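Argonaute (Methanocaldococcus jannaschii, PDB 5G5S) cuts single-stranded DNA targets complementary to a short bound DNA guide, and may defend the cell against invading genetic elements. Local coordinates at residues F170-K175 with Y438-Y443; R403-S408 with K417-E422; A430-K435 with E445-Q450. One frame throughout, in Å; residues are numbered along the deposited sequence.

Interaction 1: residues F170-K175 with Y438-Y443; sequences FVNRDK and YKDNDY
Polar groups of Asn172, Asp174, Asp440 and Tyr443 meet here without a single hydrogen bond across the contact. OD2 of Asp174 lies 3.6 Å from OH of Tyr443. OD2 of Asp174 sits at the edge of the ring, in its plane, 3.7 Å from CE1 of Tyr443. The two side chains arrive from opposite directions, and the carboxylate is turned 67° against the ring. Beside them, ND2 of Asn172 stands 3.6 Å from OD1 of Asp440. Those side chains cross at about a right angle, with amide and carboxylate planes 86° apart. The contact joins a PAZ-domain loop to the start of helix 442-452 in the Mid domain. Asn172, with positive phi, is the C-prime residue of the Schellman motif that ends helix 167-170. Asp174 is the N-cap of the next helix, 175-179. Its OD1 takes the N-H of Ala176, which helps fix the carboxylate that presents OD2 to the tyrosine. Val171 and Tyr443 both pack on Leu177 of that helix. CB of Asn172 also comes within 4.1 Å of OH of Tyr443.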
# COMPACT_ATOMS: atom_id res chain seq x y z
N PHE A 170 -13.02 -19.81 -7.81
CA PHE A 170 -13.02 -18.41 -8.20
C PHE A 170 -11.88 -18.12 -9.17
O PHE A 170 -12.09 -17.45 -10.18
CB PHE A 170 -12.99 -17.50 -6.96
CG PHE A 170 -13.05 -16.04 -7.30
CD1 PHE A 170 -14.26 -15.43 -7.61
CD2 PHE A 170 -11.90 -15.27 -7.37
CE1 PHE A 170 -14.32 -14.08 -7.95
CE2 PHE A 170 -11.95 -13.92 -7.72
CZ PHE A 170 -13.17 -13.33 -7.99
N VAL A 171 -10.67 -18.67 -8.87
CA VAL A 171 -9.47 -18.50 -9.70
C VAL A 171 -9.42 -19.50 -10.89
O VAL A 171 -8.34 -19.82 -11.39
CB VAL A 171 -8.15 -18.41 -8.87
CG1 VAL A 171 -8.19 -17.23 -7.90
CG2 VAL A 171 -7.82 -19.71 -8.14
N ASN A 172 -10.62 -19.96 -11.34
CA ASN A 172 -10.86 -20.89 -12.45
C ASN A 172 -9.98 -22.14 -12.42
O ASN A 172 -9.55 -22.63 -13.46
CB ASN A 172 -10.80 -20.15 -13.80
CG ASN A 172 -11.95 -19.20 -14.04
OD1 ASN A 172 -13.14 -19.57 -13.99
ND2 ASN A 172 -11.61 -17.94 -14.32
N ARG A 173 -9.71 -22.65 -11.20
CA ARG A 173 -8.86 -23.80 -10.92
C ARG A 173 -7.49 -23.74 -11.65
O ARG A 173 -7.05 -24.74 -12.24
CB ARG A 173 -9.62 -25.13 -11.11
CG ARG A 173 -10.77 -25.30 -10.12
CD ARG A 173 -11.30 -26.71 -10.09
NE ARG A 173 -12.18 -26.93 -8.94
CZ ARG A 173 -12.64 -28.12 -8.56
NH1 ARG A 173 -12.31 -29.22 -9.24
NH2 ARG A 173 -13.43 -28.23 -7.50
N ASP A 174 -6.82 -22.56 -11.57
CA ASP A 174 -5.52 -22.26 -12.18
C ASP A 174 -4.53 -21.76 -11.11
O ASP A 174 -4.78 -20.72 -10.49
CB ASP A 174 -5.70 -21.19 -13.28
CG ASP A 174 -4.62 -21.14 -14.35
OD1 ASP A 174 -3.42 -21.08 -13.99
OD2 ASP A 174 -4.97 -21.10 -15.55
N LYS A 175 -3.41 -22.49 -10.90
CA LYS A 175 -2.37 -22.15 -9.91
C LYS A 175 -1.74 -20.77 -10.15
O LYS A 175 -1.36 -20.09 -9.20
CB LYS A 175 -1.29 -23.23 -9.86
N TYR A 438 -12.35 -8.33 -17.47
CA TYR A 438 -12.71 -8.30 -16.05
C TYR A 438 -11.75 -9.10 -15.16
O TYR A 438 -10.56 -8.81 -15.12
CB TYR A 438 -14.19 -8.63 -15.81
CG TYR A 438 -15.10 -7.70 -16.56
CD1 TYR A 438 -15.26 -6.38 -16.15
CD2 TYR A 438 -15.77 -8.12 -17.70
CE1 TYR A 438 -16.09 -5.52 -16.85
CE2 TYR A 438 -16.60 -7.26 -18.40
CZ TYR A 438 -16.75 -5.96 -17.97
OH TYR A 438 -17.57 -5.11 -18.66
N LYS A 439 -12.26 -10.09 -14.45
CA LYS A 439 -11.42 -10.88 -13.56
C LYS A 439 -10.30 -11.53 -14.36
O LYS A 439 -9.17 -11.62 -13.89
CB LYS A 439 -12.24 -11.94 -12.84
N ASP A 440 -10.62 -12.01 -15.55
CA ASP A 440 -9.64 -12.62 -16.44
C ASP A 440 -8.49 -11.69 -16.84
O ASP A 440 -7.51 -12.18 -17.40
CB ASP A 440 -10.33 -13.25 -17.67
CG ASP A 440 -11.02 -14.59 -17.46
OD1 ASP A 440 -11.30 -14.95 -16.29
OD2 ASP A 440 -11.32 -15.27 -18.47
N ASN A 441 -8.57 -10.37 -16.52
CA ASN A 441 -7.50 -9.39 -16.78
C ASN A 441 -6.18 -9.78 -16.08
O ASN A 441 -5.11 -9.36 -16.51
CB ASN A 441 -7.92 -7.98 -16.33
CG ASN A 441 -8.70 -7.18 -17.35
OD1 ASN A 441 -8.56 -7.35 -18.58
ND2 ASN A 441 -9.52 -6.26 -16.86
N ASP A 442 -6.27 -10.61 -15.02
CA ASP A 442 -5.13 -11.15 -14.28
C ASP A 442 -4.26 -12.06 -15.15
O ASP A 442 -3.07 -12.21 -14.86
CB ASP A 442 -5.60 -11.86 -13.00
CG ASP A 442 -5.97 -10.92 -11.87
OD1 ASP A 442 -5.35 -9.83 -11.76
OD2 ASP A 442 -6.86 -11.27 -11.06
N TYR A 443 -4.83 -12.64 -16.24
CA TYR A 443 -4.10 -13.47 -17.20
C TYR A 443 -3.06 -12.62 -17.95
O TYR A 443 -2.00 -13.12 -18.29
CB TYR A 443 -5.04 -14.18 -18.19
CG TYR A 443 -5.75 -15.40 -17.63
CD1 TYR A 443 -5.04 -16.53 -17.22
CD2 TYR A 443 -7.14 -15.46 -17.59
CE1 TYR A 443 -5.69 -17.66 -16.73
CE2 TYR A 443 -7.81 -16.59 -17.11
CZ TYR A 443 -7.08 -17.69 -16.69
OH TYR A 443 -7.73 -18.81 -16.21

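Interaction 2: residues R403-S408 with K417-E422; sequences RWKYFS and KEIKSE
The carboxylate of Glu418 is the one flat group in this contact, and Lys405 lies off one side of its plane. CE of Lys405 is 3.3 Å from OE2 of Glu418, clearly out of the carboxylate plane. CD of Lys405 is on the same side of that plane, 3.9 Å from OE2 of Glu418. The aromatic rings of the strand pack elsewhere: Trp404 meets the ring of Tyr400 nearly at a right angle, and Tyr406 rests on Leu372. The fold is the parallel, Rossmann-like sheet of the Mid domain. Strand 397-407 is an outermost strand, hydrogen-bonded to strand 357-365. Helix 412-420 follows it and leads over to strand 428-434, a beta-alpha-beta crossover that skips one strand.

Lys405 and Glu418 reach toward each other from opposite directions. The lysine chain bends only at its last torsion (chi4 68°), with NZ pointing away from OE2, so that CE is the nearer atom. NZ of Lys405 ends 4.3 Å from OE2 of Glu418, too far for a salt bridge. The charges probably still attract, but the closest touch is made by methylene carbon.

The apolar part lies deeper. CD1 of Ile419 packs 3.7 Å from CD of Lys405. Ile419 is buried and also touches Leu454, while Lys405 rests on Ile415, one turn earlier in the helix. Further along the segment, the hydroxyl of Ser421 donates back to the backbone. OG of Ser421 is 2.7 Å from O of Lys417, in the carbonyl plane, with a C=O...donor angle of 157°.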
# COMPACT_ATOMS: atom_id res chain seq x y z
N ARG A 403 8.27 -9.63 -35.12
CA ARG A 403 7.95 -10.10 -33.77
C ARG A 403 6.51 -9.74 -33.33
O ARG A 403 6.27 -9.48 -32.15
CB ARG A 403 9.02 -9.68 -32.75
CG ARG A 403 10.31 -10.46 -32.87
CD ARG A 403 11.41 -9.86 -32.03
NE ARG A 403 12.72 -10.01 -32.66
CZ ARG A 403 13.34 -9.06 -33.35
NH1 ARG A 403 12.80 -7.85 -33.46
NH2 ARG A 403 14.53 -9.29 -33.89
N TRP A 404 5.57 -9.77 -34.30
CA TRP A 404 4.14 -9.55 -34.11
C TRP A 404 3.56 -10.94 -33.91
O TRP A 404 3.70 -11.79 -34.80
CB TRP A 404 3.50 -8.90 -35.36
CG TRP A 404 3.89 -7.47 -35.58
CD1 TRP A 404 5.01 -7.01 -36.19
CD2 TRP A 404 3.10 -6.31 -35.26
NE1 TRP A 404 5.00 -5.63 -36.23
CE2 TRP A 404 3.83 -5.18 -35.67
CE3 TRP A 404 1.84 -6.12 -34.67
CZ2 TRP A 404 3.35 -3.87 -35.50
CZ3 TRP A 404 1.37 -4.83 -34.49
CH2 TRP A 404 2.12 -3.72 -34.90
N LYS A 405 2.97 -11.20 -32.75
CA LYS A 405 2.42 -12.50 -32.40
C LYS A 405 1.04 -12.41 -31.74
O LYS A 405 0.78 -11.48 -30.97
CB LYS A 405 3.38 -13.24 -31.44
CG LYS A 405 4.64 -13.80 -32.09
CD LYS A 405 5.61 -14.37 -31.05
CE LYS A 405 6.50 -15.48 -31.59
NZ LYS A 405 7.50 -15.00 -32.59
N TYR A 406 0.18 -13.40 -32.01
CA TYR A 406 -1.14 -13.51 -31.41
C TYR A 406 -1.09 -14.45 -30.21
O TYR A 406 -0.29 -15.39 -30.20
CB TYR A 406 -2.19 -14.01 -32.41
CG TYR A 406 -2.68 -12.97 -33.39
CD1 TYR A 406 -3.48 -11.91 -32.96
CD2 TYR A 406 -2.44 -13.10 -34.75
CE1 TYR A 406 -3.97 -10.96 -33.87
CE2 TYR A 406 -2.94 -12.17 -35.67
CZ TYR A 406 -3.70 -11.10 -35.22
OH TYR A 406 -4.18 -10.18 -36.12
N PHE A 407 -1.95 -14.20 -29.20
CA PHE A 407 -2.04 -15.03 -28.00
C PHE A 407 -3.49 -15.12 -27.48
O PHE A 407 -4.32 -14.27 -27.80
CB PHE A 407 -1.10 -14.50 -26.89
CG PHE A 407 -1.55 -13.24 -26.17
CD1 PHE A 407 -1.19 -11.98 -26.64
CD2 PHE A 407 -2.31 -13.32 -25.01
CE1 PHE A 407 -1.61 -10.82 -25.98
CE2 PHE A 407 -2.75 -12.15 -24.36
CZ PHE A 407 -2.39 -10.92 -24.85
N SER A 408 -3.75 -16.13 -26.64
CA SER A 408 -5.04 -16.35 -25.98
C SER A 408 -4.82 -16.35 -24.46
O SER A 408 -3.80 -16.88 -24.00
CB SER A 408 -5.65 -17.67 -26.44
OG SER A 408 -6.87 -17.94 -25.77
N LYS A 417 6.01 -20.73 -24.60
CA LYS A 417 6.80 -21.79 -25.25
C LYS A 417 7.29 -21.37 -26.64
O LYS A 417 8.34 -21.82 -27.09
CB LYS A 417 6.00 -23.09 -25.32
N GLU A 418 6.52 -20.49 -27.32
CA GLU A 418 6.83 -19.93 -28.64
C GLU A 418 7.96 -18.88 -28.54
O GLU A 418 8.82 -18.84 -29.42
CB GLU A 418 5.56 -19.32 -29.25
CG GLU A 418 5.60 -19.15 -30.76
CD GLU A 418 4.29 -18.73 -31.40
OE1 GLU A 418 3.24 -19.29 -31.01
OE2 GLU A 418 4.32 -17.88 -32.31
N ILE A 419 7.94 -18.03 -27.48
CA ILE A 419 8.93 -16.98 -27.23
C ILE A 419 10.27 -17.58 -26.76
O ILE A 419 11.32 -17.18 -27.27
CB ILE A 419 8.42 -15.89 -26.21
CG1 ILE A 419 7.00 -15.36 -26.53
CG2 ILE A 419 9.45 -14.76 -26.01
CD1 ILE A 419 6.85 -14.22 -27.56
N LYS A 420 10.22 -18.52 -25.77
CA LYS A 420 11.37 -19.20 -25.16
C LYS A 420 12.28 -19.89 -26.18
O LYS A 420 13.50 -19.93 -25.98
CB LYS A 420 10.91 -20.18 -24.06
CG LYS A 420 12.02 -20.66 -23.13
CD LYS A 420 11.48 -21.24 -21.83
CE LYS A 420 12.49 -22.08 -21.09
NZ LYS A 420 13.64 -21.29 -20.58
N SER A 421 11.68 -20.39 -27.29
CA SER A 421 12.36 -21.04 -28.41
C SER A 421 13.45 -20.14 -29.01
O SER A 421 14.42 -20.65 -29.58
CB SER A 421 11.34 -21.44 -29.48
OG SER A 421 10.30 -22.24 -28.94
N GLU A 422 13.29 -18.81 -28.85
CA GLU A 422 14.24 -17.78 -29.27
C GLU A 422 15.06 -17.40 -28.03
O GLU A 422 14.55 -16.73 -27.13
CB GLU A 422 13.51 -16.57 -29.86

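Interaction 3: residues A430-K435 with E445-Q450; sequences ALIIGK and EILKKQ
Ile432 meets Leu447 and Lys448 through carbon alone. CD1 of Ile432 lies 3.8 Å from CD2 of Leu447 and equally 3.8 Å from CG of Lys448. The same leucine methyl, CD2 of Leu447, is 3.9 Å from CG1 of Ile432 and 4.1 Å from its CG2. One methyl of the helix thus touches both branches of the isoleucine. This is the packing of strand on helix in a beta-alpha-beta unit: strand 428-434, helix 442-452 and strand 456-462 of the Mid domain.

With CG anti to the backbone N (chi1 -170°), Leu447 reaches out from the helix and sets CD2 against Ile432. The next shell is apolar as well: Phe407 of strand 397-407 packs on both Ile432 and Leu447, and Ile415 of helix 412-420 packs on Leu447.

Lys448 has a double role. Its CG belongs to the apolar core, while a bend further out (chi3 -71°) takes the amine to a polar neighbourhood. There NZ hydrogen-bonds to OD1 of Asn460, in the 459-462 region that binds the phosphorylated 5' end of the guide, so Lys448 probably helps to position that region. The side chain of Lys448 is also about 4 Å, between nearest atoms, from those of Gln459, a metal-binding residue, and Lys485, inferred to be another. The charge of Lys448 has a further partner one turn back: NZ of Lys448 is 3.4 Å from OE2 of Glu445, a weak hydrogen bond within a salt bridge.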
# COMPACT_ATOMS: atom_id res chain seq x y z
N ALA A 430 8.14 -6.14 -24.67
CA ALA A 430 6.92 -6.70 -25.24
C ALA A 430 5.75 -5.76 -24.98
O ALA A 430 5.50 -5.40 -23.84
CB ALA A 430 6.64 -8.09 -24.69
N LEU A 431 5.07 -5.34 -26.05
CA LEU A 431 3.90 -4.48 -25.94
C LEU A 431 2.68 -5.38 -26.10
O LEU A 431 2.50 -5.99 -27.15
CB LEU A 431 3.94 -3.35 -26.99
CG LEU A 431 2.79 -2.34 -26.98
CD1 LEU A 431 2.86 -1.40 -25.78
CD2 LEU A 431 2.76 -1.55 -28.28
N ILE A 432 1.91 -5.52 -25.02
CA ILE A 432 0.73 -6.38 -24.98
C ILE A 432 -0.53 -5.54 -25.23
O ILE A 432 -0.83 -4.62 -24.47
CB ILE A 432 0.67 -7.19 -23.64
CG1 ILE A 432 1.91 -8.08 -23.45
CG2 ILE A 432 -0.62 -8.01 -23.53
CD1 ILE A 432 2.27 -8.32 -21.94
N ILE A 433 -1.26 -5.88 -26.31
CA ILE A 433 -2.53 -5.24 -26.68
C ILE A 433 -3.64 -6.22 -26.31
O ILE A 433 -3.77 -7.30 -26.91
CB ILE A 433 -2.58 -4.83 -28.19
CG1 ILE A 433 -1.23 -4.27 -28.74
CG2 ILE A 433 -3.79 -3.93 -28.51
CD1 ILE A 433 -0.75 -2.92 -28.19
N GLY A 434 -4.41 -5.87 -25.28
CA GLY A 434 -5.49 -6.70 -24.77
C GLY A 434 -6.86 -6.04 -24.78
O GLY A 434 -7.03 -4.95 -25.34
N LYS A 435 -7.83 -6.72 -24.17
CA LYS A 435 -9.23 -6.27 -24.07
C LYS A 435 -9.82 -6.47 -22.67
O LYS A 435 -9.24 -7.21 -21.87
CB LYS A 435 -10.11 -6.91 -25.17
CG LYS A 435 -10.13 -8.44 -25.18
CD LYS A 435 -11.37 -8.97 -25.89
CE LYS A 435 -12.45 -9.37 -24.91
NZ LYS A 435 -13.62 -9.98 -25.60
N GLU A 445 -1.49 -10.11 -16.50
CA GLU A 445 -0.46 -9.95 -15.46
C GLU A 445 0.37 -11.25 -15.39
O GLU A 445 1.58 -11.18 -15.14
CB GLU A 445 -1.11 -9.63 -14.10
CG GLU A 445 -1.77 -8.26 -14.00
CD GLU A 445 -0.85 -7.07 -14.19
OE1 GLU A 445 0.27 -7.06 -13.63
OE2 GLU A 445 -1.26 -6.14 -14.93
N ILE A 446 -0.28 -12.42 -15.62
CA ILE A 446 0.39 -13.73 -15.68
C ILE A 446 1.36 -13.72 -16.86
O ILE A 446 2.50 -14.16 -16.70
CB ILE A 446 -0.63 -14.92 -15.74
CG1 ILE A 446 -1.37 -15.12 -14.40
CG2 ILE A 446 -0.01 -16.24 -16.23
CD1 ILE A 446 -0.44 -15.21 -13.16
N LEU A 447 0.93 -13.15 -18.00
CA LEU A 447 1.74 -13.02 -19.21
C LEU A 447 2.99 -12.17 -18.96
O LEU A 447 4.07 -12.60 -19.32
CB LEU A 447 0.92 -12.48 -20.41
CG LEU A 447 1.62 -12.52 -21.79
CD1 LEU A 447 1.86 -13.95 -22.25
CD2 LEU A 447 0.82 -11.77 -22.83
N LYS A 448 2.85 -11.01 -18.30
CA LYS A 448 3.97 -10.12 -17.98
C LYS A 448 5.04 -10.78 -17.11
O LYS A 448 6.24 -10.66 -17.40
CB LYS A 448 3.48 -8.84 -17.30
CG LYS A 448 2.69 -7.93 -18.23
CD LYS A 448 2.67 -6.50 -17.71
CE LYS A 448 1.81 -6.29 -16.49
NZ LYS A 448 1.68 -4.84 -16.17
N LYS A 449 4.60 -11.45 -16.04
CA LYS A 449 5.42 -12.15 -15.07
C LYS A 449 6.27 -13.24 -15.74
O LYS A 449 7.49 -13.21 -15.61
CB LYS A 449 4.52 -12.71 -13.95
CG LYS A 449 5.25 -13.42 -12.83
CD LYS A 449 4.27 -13.86 -11.76
CE LYS A 449 3.64 -15.21 -12.00
NZ LYS A 449 2.43 -15.40 -11.15
N GLN A 450 5.62 -14.15 -16.47
CA GLN A 450 6.23 -15.26 -17.21
C GLN A 450 7.15 -14.79 -18.34
O GLN A 450 8.10 -15.50 -18.69
CB GLN A 450 5.17 -16.24 -17.74
CG GLN A 450 4.49 -17.07 -16.65
CD GLN A 450 3.75 -18.27 -17.20
OE1 GLN A 450 3.16 -18.24 -18.28
NE2 GLN A 450 3.75 -19.35 -16.43

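In the fold
Interaction 3 is buried, interaction 2 partly buried, and interaction 1 lies at the surface. Interactions 2 and 3 belong to the same parallel Mid-domain sheet, each setting a helix against a strand. Phe407 connects them: its CZ lies 3.6 Å from CG2 of Ile432. Interactions 1 and 3 share helix 442-452. Its start faces the PAZ domain, and its next turns face the sheet. Chemistry follows depth. Interaction 3 is carbon against carbon, interaction 2 pairs apolar contact with a loose charge pair, and interaction 1 is mostly polar. Interaction 1 also differs in span, since it brings together two domains far apart in sequence.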